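Local coordinates for protein probable hydrogenase maturation factor HypB (Methanocaldococcus jannaschii, PDB 2HF9) that binds GTP and metal ions as a homodimer, and probably hydrolyses GTP slowly to support nickel insertion into [NiFe] hydrogenases, at residues V38-K51 / L138-E151. Sequence-based numbering, arbitrary orientation.
Sequences VVAFDFMGAIGSGK and LGTHKRIVVISTTE. With GSP (5'-guanosine-diphosphate-monothiophosphate), chain E.
Ile-144 pushes its CD1 methyl over one face of the Phe-43 ring, 4.1 Å from the centroid, a CH-pi contact, while Phe-41 CD2 packs against the same methyl, 4.0 Å from Ile-144 CD1. Further back, Lys-142 CB fills the angle beside the Phe-41 ring, and its ammonium runs on to Glu-224. Helix 211-224 lies against Phe-41 and Lys-142. On the opposite face of the sheet Met-44, bent at chi3 (-76°), lays SD and CE over one face of the Arg-143 guanidinium, with CE 3.8 Å from Val-145 CG2. Asp-42 stands beside the same group, the carboxylate plane nearly perpendicular to it; OD2 lies 3.5 Å from Arg-143 NH1, a salt bridge of charge alone, reinforced by a water that also joins Leu-138 N and Thr-140 OG1. Asp-42 OD1 is hydrogen-bonded to Asn-126, and Arg-143 NH2 to Pro-133 O. Between these layers strands 39-45 and 142-148 run parallel, bonded alternately from Lys-142 N to Ala-40 O through to Val-146 N to Met-44 O. The His-141 ring closes one end: its ND1 takes Ala-40 N at 3.0 Å, almost straight, and NE2 reaches Asn-34. Gly-45 passes so near Val-146 that any CB would strike Val-146 O. At the other end Ser-49 OG and Ser-148 OG grip Glu-151 OE2 from opposite faces of its plane, each at 2.7 Å, and Ala-46 CB rests against the carboxylate. An alanine in place of Glu-151 would probably leave both serine hydroxyls without this shared acceptor and open a gap beside Ala-46. Gly-50 N, Lys-51 N and Lys-51 NZ converge on O1B of the nucleotide, NZ at 3.0 Å. The loop from strand 39-45 into helix 51-62 is consistent with a P-loop (Walker A), flanked by strand 142-148 in the parallel sheet of a SIMIBI-class G domain.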
ATOM      1  N   VAL A  38      19.940 -18.922 -13.150  1.00 14.40           N
ATOM      2  CA  VAL A  38      19.092 -17.732 -13.100  1.00 13.82           C
ATOM      3  C   VAL A  38      19.182 -17.131 -11.705  1.00 13.43           C
ATOM      4  O   VAL A  38      19.082 -17.847 -10.713  1.00 13.34           O
ATOM      5  CB  VAL A  38      17.609 -18.056 -13.440  1.00 13.81           C
ATOM      6  CG1 VAL A  38      16.745 -16.792 -13.416  1.00 13.76           C
ATOM      7  CG2 VAL A  38      17.501 -18.742 -14.789  1.00 13.72           C
ATOM      8  N   VAL A  39      19.397 -15.820 -11.638  1.00 12.76           N
ATOM      9  CA  VAL A  39      19.366 -15.117 -10.361  1.00 12.34           C
ATOM     10  C   VAL A  39      18.062 -14.325 -10.291  1.00 11.91           C
ATOM     11  O   VAL A  39      17.780 -13.502 -11.168  1.00 11.69           O
ATOM     12  CB  VAL A  39      20.609 -14.211 -10.152  1.00 12.24           C
ATOM     13  CG1 VAL A  39      20.612 -13.634  -8.742  1.00 12.10           C
ATOM     14  CG2 VAL A  39      21.898 -15.002 -10.390  1.00 12.48           C
ATOM     15  N   ALA A  40      17.266 -14.603  -9.260  1.00 11.41           N
ATOM     16  CA  ALA A  40      15.923 -14.041  -9.132  1.00 11.08           C
ATOM     17  C   ALA A  40      15.792 -13.018  -8.008  1.00 10.79           C
ATOM     18  O   ALA A  40      16.362 -13.187  -6.927  1.00 11.07           O
ATOM     19  CB  ALA A  40      14.898 -15.147  -8.956  1.00 11.18           C
ATOM     20  N   PHE A  41      15.013 -11.974  -8.278  1.00 10.16           N
ATOM     21  CA  PHE A  41      14.813 -10.863  -7.352  1.00  9.80           C
ATOM     22  C   PHE A  41      13.324 -10.600  -7.110  1.00  9.46           C
ATOM     23  O   PHE A  41      12.543 -10.462  -8.056  1.00  9.44           O
ATOM     24  CB  PHE A  41      15.496  -9.592  -7.883  1.00  9.58           C
ATOM     25  CG  PHE A  41      16.999  -9.687  -7.957  1.00  9.61           C
ATOM     26  CD1 PHE A  41      17.626 -10.210  -9.086  1.00  9.42           C
ATOM     27  CD2 PHE A  41      17.791  -9.236  -6.903  1.00  9.23           C
ATOM     28  CE1 PHE A  41      19.016 -10.296  -9.158  1.00  9.78           C
ATOM     29  CE2 PHE A  41      19.185  -9.313  -6.971  1.00  9.71           C
ATOM     30  CZ  PHE A  41      19.795  -9.845  -8.104  1.00  9.24           C
ATOM     31  N   ASP A  42      12.948 -10.534  -5.836  1.00  9.03           N
ATOM     32  CA  ASP A  42      11.580 -10.238  -5.419  1.00  9.17           C
ATOM     33  C   ASP A  42      11.464  -8.739  -5.099  1.00  9.36           C
ATOM     34  O   ASP A  42      12.052  -8.258  -4.130  1.00  9.40           O
ATOM     35  CB  ASP A  42      11.223 -11.112  -4.201  1.00  9.16           C
ATOM     36  CG  ASP A  42       9.808 -10.877  -3.670  1.00  9.49           C
ATOM     37  OD1 ASP A  42       9.042 -10.073  -4.232  1.00 10.47           O
ATOM     38  OD2 ASP A  42       9.461 -11.518  -2.665  1.00 10.75           O
ATOM     39  N   PHE A  43      10.722  -8.015  -5.937  1.00  9.32           N
ATOM     40  CA  PHE A  43      10.491  -6.585  -5.758  1.00  9.55           C
ATOM     41  C   PHE A  43       9.174  -6.359  -5.029  1.00 10.01           C
ATOM     42  O   PHE A  43       8.098  -6.538  -5.606  1.00  9.72           O
ATOM     43  CB  PHE A  43      10.461  -5.858  -7.109  1.00  9.20           C
ATOM     44  CG  PHE A  43      11.795  -5.782  -7.794  1.00  8.32           C
ATOM     45  CD1 PHE A  43      12.270  -6.854  -8.545  1.00  7.45           C
ATOM     46  CD2 PHE A  43      12.563  -4.624  -7.715  1.00  7.98           C
ATOM     47  CE1 PHE A  43      13.503  -6.786  -9.187  1.00  8.04           C
ATOM     48  CE2 PHE A  43      13.798  -4.542  -8.357  1.00  8.42           C
ATOM     49  CZ  PHE A  43      14.267  -5.628  -9.096  1.00  8.65           C
ATOM     50  N   MET A  44       9.281  -5.986  -3.756  1.00 10.60           N
ATOM     51  CA  MET A  44       8.138  -5.667  -2.911  1.00 11.91           C
ATOM     52  C   MET A  44       8.074  -4.162  -2.676  1.00 11.44           C
ATOM     53  O   MET A  44       9.047  -3.451  -2.918  1.00 11.43           O
ATOM     54  CB  MET A  44       8.262  -6.377  -1.553  1.00 11.60           C
ATOM     55  CG  MET A  44       8.128  -7.897  -1.601  1.00 13.23           C
ATOM     56  SD  MET A  44       8.563  -8.654  -0.019  1.00 14.84           S
ATOM     57  CE  MET A  44      10.352  -8.528  -0.075  1.00 16.35           C
ATOM     58  N   GLY A  45       6.929  -3.683  -2.202  1.00 11.43           N
ATOM     59  CA  GLY A  45       6.789  -2.287  -1.816  1.00 11.70           C
ATOM     60  C   GLY A  45       5.360  -1.854  -1.565  1.00 11.97           C
ATOM     61  O   GLY A  45       4.423  -2.655  -1.673  1.00 12.35           O
ATOM     62  N   ALA A  46       5.198  -0.579  -1.230  1.00 11.76           N
ATOM     63  CA  ALA A  46       3.877   0.009  -1.038  1.00 11.89           C
ATOM     64  C   ALA A  46       3.232   0.269  -2.404  1.00 11.87           C
ATOM     65  O   ALA A  46       3.840   0.006  -3.446  1.00 12.50           O
ATOM     66  CB  ALA A  46       3.988   1.291  -0.235  1.00 11.75           C
ATOM     67  N   ILE A  47       2.006   0.778  -2.411  1.00 11.52           N
ATOM     68  CA  ILE A  47       1.343   1.095  -3.677  1.00 11.08           C
ATOM     69  C   ILE A  47       2.032   2.293  -4.332  1.00 10.60           C
ATOM     70  O   ILE A  47       2.156   3.358  -3.723  1.00 10.24           O
ATOM     71  CB  ILE A  47      -0.165   1.407  -3.494  1.00 11.19           C
ATOM     72  CG1 ILE A  47      -0.917   0.212  -2.887  1.00 12.11           C
ATOM     73  CG2 ILE A  47      -0.791   1.846  -4.825  1.00 11.42           C
ATOM     74  CD1 ILE A  47      -1.293  -0.891  -3.877  1.00 13.09           C
ATOM     75  N   GLY A  48       2.498   2.092  -5.563  1.00 10.12           N
ATOM     76  CA  GLY A  48       3.088   3.158  -6.365  1.00  9.79           C
ATOM     77  C   GLY A  48       4.455   3.643  -5.923  1.00  9.43           C
ATOM     78  O   GLY A  48       4.862   4.743  -6.287  1.00  9.68           O
ATOM     79  N   SER A  49       5.169   2.826  -5.148  1.00  9.27           N
ATOM     80  CA  SER A  49       6.501   3.191  -4.649  1.00  9.19           C
ATOM     81  C   SER A  49       7.532   3.384  -5.766  1.00  8.82           C
ATOM     82  O   SER A  49       8.481   4.157  -5.612  1.00  8.48           O
ATOM     83  CB  SER A  49       7.012   2.141  -3.662  1.00  9.21           C
ATOM     84  OG  SER A  49       6.213   2.110  -2.493  1.00 11.35           O
ATOM     85  N   GLY A  50       7.346   2.670  -6.877  1.00  8.53           N
ATOM     86  CA  GLY A  50       8.244   2.779  -8.029  1.00  8.21           C
ATOM     87  C   GLY A  50       8.847   1.468  -8.509  1.00  7.88           C
ATOM     88  O   GLY A  50       9.846   1.484  -9.225  1.00  8.09           O
ATOM     89  N   LYS A  51       8.227   0.342  -8.142  1.00  7.75           N
ATOM     90  CA  LYS A  51       8.733  -0.995  -8.492  1.00  7.58           C
ATOM     91  C   LYS A  51       8.876  -1.180 -10.002  1.00  7.00           C
ATOM     92  O   LYS A  51       9.916  -1.627 -10.487  1.00  6.38           O
ATOM     93  CB  LYS A  51       7.823  -2.101  -7.930  1.00  7.51           C
ATOM     94  CG  LYS A  51       7.642  -2.103  -6.413  1.00  8.70           C
ATOM     95  CD  LYS A  51       6.799  -3.305  -5.931  1.00  8.89           C
ATOM     96  CE  LYS A  51       5.309  -3.173  -6.275  1.00 10.90           C
ATOM     97  NZ  LYS A  51       4.715  -1.905  -5.768  1.00 13.16           N
ATOM     98  N   LEU A 138       9.305 -16.382  -2.174  1.00 16.68           N
ATOM     99  CA  LEU A 138       8.901 -16.772  -3.527  1.00 15.58           C
ATOM    100  C   LEU A 138       9.851 -17.790  -4.159  1.00 15.18           C
ATOM    101  O   LEU A 138       9.552 -18.361  -5.212  1.00 14.69           O
ATOM    102  CB  LEU A 138       8.784 -15.539  -4.436  1.00 15.40           C
ATOM    103  CG  LEU A 138       7.828 -14.404  -4.042  1.00 14.70           C
ATOM    104  CD1 LEU A 138       7.700 -13.395  -5.177  1.00 14.52           C
ATOM    105  CD2 LEU A 138       6.460 -14.927  -3.660  1.00 13.87           C
ATOM    106  N   GLY A 139      10.987 -18.015  -3.508  1.00 14.52           N
ATOM    107  CA  GLY A 139      12.051 -18.844  -4.068  1.00 14.14           C
ATOM    108  C   GLY A 139      13.066 -18.011  -4.825  1.00 13.83           C
ATOM    109  O   GLY A 139      13.709 -18.493  -5.754  1.00 14.03           O
ATOM    110  N   THR A 140      13.199 -16.751  -4.419  1.00 13.48           N
ATOM    111  CA  THR A 140      14.146 -15.822  -5.034  1.00 12.94           C
ATOM    112  C   THR A 140      15.466 -15.832  -4.268  1.00 12.43           C
ATOM    113  O   THR A 140      15.537 -16.317  -3.134  1.00 12.45           O
ATOM    114  CB  THR A 140      13.577 -14.377  -5.077  1.00 12.86           C
ATOM    115  OG1 THR A 140      13.224 -13.956  -3.752  1.00 13.32           O
ATOM    116  CG2 THR A 140      12.344 -14.314  -5.958  1.00 12.81           C
ATOM    117  N   HIS A 141      16.510 -15.303  -4.898  1.00 11.92           N
ATOM    118  CA  HIS A 141      17.811 -15.158  -4.254  1.00 11.58           C
ATOM    119  C   HIS A 141      17.856 -13.937  -3.341  1.00 11.64           C
ATOM    120  O   HIS A 141      18.417 -13.996  -2.246  1.00 11.65           O
ATOM    121  CB  HIS A 141      18.921 -15.105  -5.304  1.00 11.72           C
ATOM    122  CG  HIS A 141      19.055 -16.374  -6.083  1.00 11.77           C
ATOM    123  ND1 HIS A 141      18.348 -16.614  -7.242  1.00 12.04           N
ATOM    124  CD2 HIS A 141      19.783 -17.489  -5.847  1.00 12.12           C
ATOM    125  CE1 HIS A 141      18.651 -17.818  -7.696  1.00 13.09           C
ATOM    126  NE2 HIS A 141      19.517 -18.370  -6.866  1.00 12.05           N
ATOM    127  N   LYS A 142      17.257 -12.834  -3.790  1.00 11.30           N
ATOM    128  CA  LYS A 142      17.223 -11.606  -2.999  1.00 10.91           C
ATOM    129  C   LYS A 142      15.849 -10.951  -2.972  1.00 10.75           C
ATOM    130  O   LYS A 142      15.050 -11.081  -3.905  1.00 10.47           O
ATOM    131  CB  LYS A 142      18.265 -10.587  -3.491  1.00 10.81           C
ATOM    132  CG  LYS A 142      19.716 -11.043  -3.422  1.00 11.11           C
ATOM    133  CD  LYS A 142      20.248 -11.122  -1.996  1.00 11.36           C
ATOM    134  CE  LYS A 142      21.622 -11.776  -1.973  1.00 12.64           C
ATOM    135  NZ  LYS A 142      22.103 -11.987  -0.582  1.00 12.54           N
ATOM    136  N   ARG A 143      15.599 -10.232  -1.884  1.00 10.70           N
ATOM    137  CA  ARG A 143      14.370  -9.490  -1.706  1.00 10.71           C
ATOM    138  C   ARG A 143      14.671  -7.997  -1.657  1.00 10.22           C
ATOM    139  O   ARG A 143      15.575  -7.555  -0.941  1.00  9.72           O
ATOM    140  CB  ARG A 143      13.662  -9.961  -0.440  1.00 11.28           C
ATOM    141  CG  ARG A 143      13.129 -11.388  -0.553  1.00 12.84           C
ATOM    142  CD  ARG A 143      12.883 -12.035   0.800  1.00 16.37           C
ATOM    143  NE  ARG A 143      11.773 -11.422   1.536  1.00 18.18           N
ATOM    144  CZ  ARG A 143      10.490 -11.757   1.395  1.00 18.44           C
ATOM    145  NH1 ARG A 143      10.126 -12.693   0.527  1.00 19.00           N
ATOM    146  NH2 ARG A 143       9.565 -11.137   2.114  1.00 16.81           N
ATOM    147  N   ILE A 144      13.918  -7.232  -2.439  1.00  9.85           N
ATOM    148  CA  ILE A 144      14.088  -5.784  -2.508  1.00  9.46           C
ATOM    149  C   ILE A 144      12.781  -5.131  -2.070  1.00  9.30           C
ATOM    150  O   ILE A 144      11.720  -5.443  -2.616  1.00  9.47           O
ATOM    151  CB  ILE A 144      14.475  -5.317  -3.943  1.00  9.37           C
ATOM    152  CG1 ILE A 144      15.788  -5.980  -4.388  1.00  9.46           C
ATOM    153  CG2 ILE A 144      14.556  -3.778  -4.020  1.00  8.65           C
ATOM    154  CD1 ILE A 144      16.158  -5.765  -5.843  1.00  9.65           C
ATOM    155  N   VAL A 145      12.852  -4.261  -1.065  1.00  8.77           N
ATOM    156  CA  VAL A 145      11.680  -3.500  -0.644  1.00  8.54           C
ATOM    157  C   VAL A 145      11.832  -2.054  -1.101  1.00  8.43           C
ATOM    158  O   VAL A 145      12.794  -1.369  -0.737  1.00  8.02           O
ATOM    159  CB  VAL A 145      11.408  -3.586   0.887  1.00  8.54           C
ATOM    160  CG1 VAL A 145      10.235  -2.686   1.287  1.00  8.76           C
ATOM    161  CG2 VAL A 145      11.118  -5.016   1.298  1.00  9.06           C
ATOM    162  N   VAL A 146      10.884  -1.616  -1.925  1.00  8.33           N
ATOM    163  CA  VAL A 146      10.856  -0.252  -2.419  1.00  8.59           C
ATOM    164  C   VAL A 146       9.767   0.524  -1.689  1.00  8.82           C
ATOM    165  O   VAL A 146       8.587   0.193  -1.777  1.00  8.58           O
ATOM    166  CB  VAL A 146      10.583  -0.198  -3.949  1.00  8.74           C
ATOM    167  CG1 VAL A 146      10.716   1.240  -4.472  1.00  8.33           C
ATOM    168  CG2 VAL A 146      11.520  -1.140  -4.698  1.00  8.68           C
ATOM    169  N   ILE A 147      10.174   1.542  -0.945  1.00  9.06           N
ATOM    170  CA  ILE A 147       9.225   2.515  -0.428  1.00  9.58           C
ATOM    171  C   ILE A 147       9.615   3.873  -0.978  1.00  9.52           C
ATOM    172  O   ILE A 147      10.671   4.018  -1.597  1.00 10.04           O
ATOM    173  CB  ILE A 147       9.129   2.535   1.128  1.00  9.78           C
ATOM    174  CG1 ILE A 147      10.494   2.825   1.794  1.00 10.33           C
ATOM    175  CG2 ILE A 147       8.411   1.271   1.643  1.00 10.39           C
ATOM    176  CD1 ILE A 147      11.422   1.620   1.960  1.00 12.36           C
ATOM    177  N   SER A 148       8.763   4.867  -0.785  1.00  9.30           N
ATOM    178  CA  SER A 148       9.071   6.175  -1.328  1.00  9.36           C
ATOM    179  C   SER A 148       8.752   7.292  -0.351  1.00  9.47           C
ATOM    180  O   SER A 148       7.919   7.130   0.548  1.00  9.21           O
ATOM    181  CB  SER A 148       8.372   6.379  -2.675  1.00  9.28           C
ATOM    182  OG  SER A 148       6.984   6.575  -2.509  1.00  9.64           O
ATOM    183  N   THR A 149       9.427   8.426  -0.534  1.00  9.53           N
ATOM    184  CA  THR A 149       9.282   9.574   0.364  1.00  9.97           C
ATOM    185  C   THR A 149       7.829  10.044   0.483  1.00 10.15           C
ATOM    186  O   THR A 149       7.416  10.523   1.536  1.00 10.34           O
ATOM    187  CB  THR A 149      10.177  10.759  -0.077  1.00 10.11           C
ATOM    188  OG1 THR A 149       9.747  11.236  -1.357  1.00 10.18           O
ATOM    189  CG2 THR A 149      11.645  10.324  -0.165  1.00  9.35           C
ATOM    190  N   THR A 150       7.057   9.868  -0.590  1.00 10.12           N
ATOM    191  CA  THR A 150       5.687  10.382  -0.663  1.00 10.51           C
ATOM    192  C   THR A 150       4.673   9.625   0.201  1.00 10.84           C
ATOM    193  O   THR A 150       3.532  10.068   0.353  1.00 10.98           O
ATOM    194  CB  THR A 150       5.185  10.489  -2.119  1.00 10.35           C
ATOM    195  OG1 THR A 150       5.213   9.199  -2.750  1.00 10.28           O
ATOM    196  CG2 THR A 150       6.047  11.461  -2.903  1.00 10.17           C
ATOM    197  N   GLU A 151       5.099   8.494   0.756  1.00 11.28           N
ATOM    198  CA  GLU A 151       4.292   7.723   1.702  1.00 11.55           C
ATOM    199  C   GLU A 151       4.462   8.257   3.133  1.00 11.99           C
ATOM    200  O   GLU A 151       3.734   7.866   4.042  1.00 11.81           O
ATOM    201  CB  GLU A 151       4.671   6.241   1.632  1.00 11.63           C
ATOM    202  CG  GLU A 151       4.335   5.573   0.291  1.00 11.67           C
ATOM    203  CD  GLU A 151       5.448   4.670  -0.230  1.00 12.76           C
ATOM    204  OE1 GLU A 151       6.205   4.096   0.586  1.00 12.97           O
ATOM    205  OE2 GLU A 151       5.559   4.529  -1.468  1.00 11.76           O
TER
HETATM  206  PG  GSP E 300       2.150  -0.456  -8.471  1.00 11.07           P
HETATM  207  O3B GSP E 300       3.146   0.809  -8.479  1.00  9.62           O
HETATM  208  S1G GSP E 300       1.881  -0.972  -6.848  1.00 14.64           S
HETATM  209  O2G GSP E 300       0.836   0.035  -9.106  1.00 11.12           O
HETATM  210  O3G GSP E 300       2.756  -1.579  -9.329  1.00 11.07           O
HETATM  211  PB  GSP E 300       4.745   0.718  -8.670  1.00  7.54           P
HETATM  212  O1B GSP E 300       5.370   0.543  -7.343  1.00  6.95           O
HETATM  213  O2B GSP E 300       5.164  -0.305  -9.645  1.00  6.70           O
HETATM  214  PA  GSP E 300       5.331   2.835 -10.582  1.00  8.40           P
HETATM  215  O1A GSP E 300       6.604   2.371 -11.184  1.00  7.61           O
HETATM  216  O2A GSP E 300       4.170   2.566 -11.468  1.00  7.27           O
HETATM  217  O3A GSP E 300       5.106   2.230  -9.107  1.00  7.92           O
HETATM  218  O5' GSP E 300       5.484   4.388 -10.223  1.00  8.66           O
HETATM  219  C5' GSP E 300       4.436   5.100  -9.594  1.00  9.19           C
HETATM  220  C4' GSP E 300       4.507   6.573  -9.978  1.00  9.10           C
HETATM  221  O4' GSP E 300       5.623   7.197  -9.364  1.00  8.82           O
HETATM  222  C3' GSP E 300       4.661   6.800 -11.473  1.00  9.46           C
HETATM  223  O3' GSP E 300       3.864   7.921 -11.780  1.00 10.23           O
HETATM  224  C2' GSP E 300       6.127   7.131 -11.652  1.00  9.52           C
HETATM  225  O2' GSP E 300       6.348   8.006 -12.725  1.00 11.22           O
HETATM  226  C1' GSP E 300       6.454   7.811 -10.337  1.00  8.75           C
HETATM  227  N9  GSP E 300       7.835   7.673  -9.845  1.00  8.24           N
HETATM  228  C8  GSP E 300       8.534   6.521  -9.581  1.00  8.37           C
HETATM  229  N7  GSP E 300       9.744   6.872  -9.091  1.00  8.78           N
HETATM  230  C5  GSP E 300       9.817   8.222  -9.023  1.00  8.34           C
HETATM  231  C6  GSP E 300      10.814   9.098  -8.598  1.00  8.74           C
HETATM  232  O6  GSP E 300      11.885   8.666  -8.178  1.00  7.63           O
HETATM  233  N1  GSP E 300      10.581  10.462  -8.644  1.00  8.29           N
HETATM  234  C2  GSP E 300       9.373  10.949  -9.116  1.00  8.22           C
HETATM  235  N2  GSP E 300       9.156  12.259  -9.165  1.00  8.01           N
HETATM  236  N3  GSP E 300       8.386  10.076  -9.534  1.00  8.10           N
HETATM  237  C4  GSP E 300       8.612   8.735  -9.484  1.00  8.28           C
HETATM  238  O   HOH W   1      10.828 -13.753  -1.952  1.00 13.10           O
HETATM  239  O   HOH W   2       3.881   5.501  -3.195  1.00  8.45           O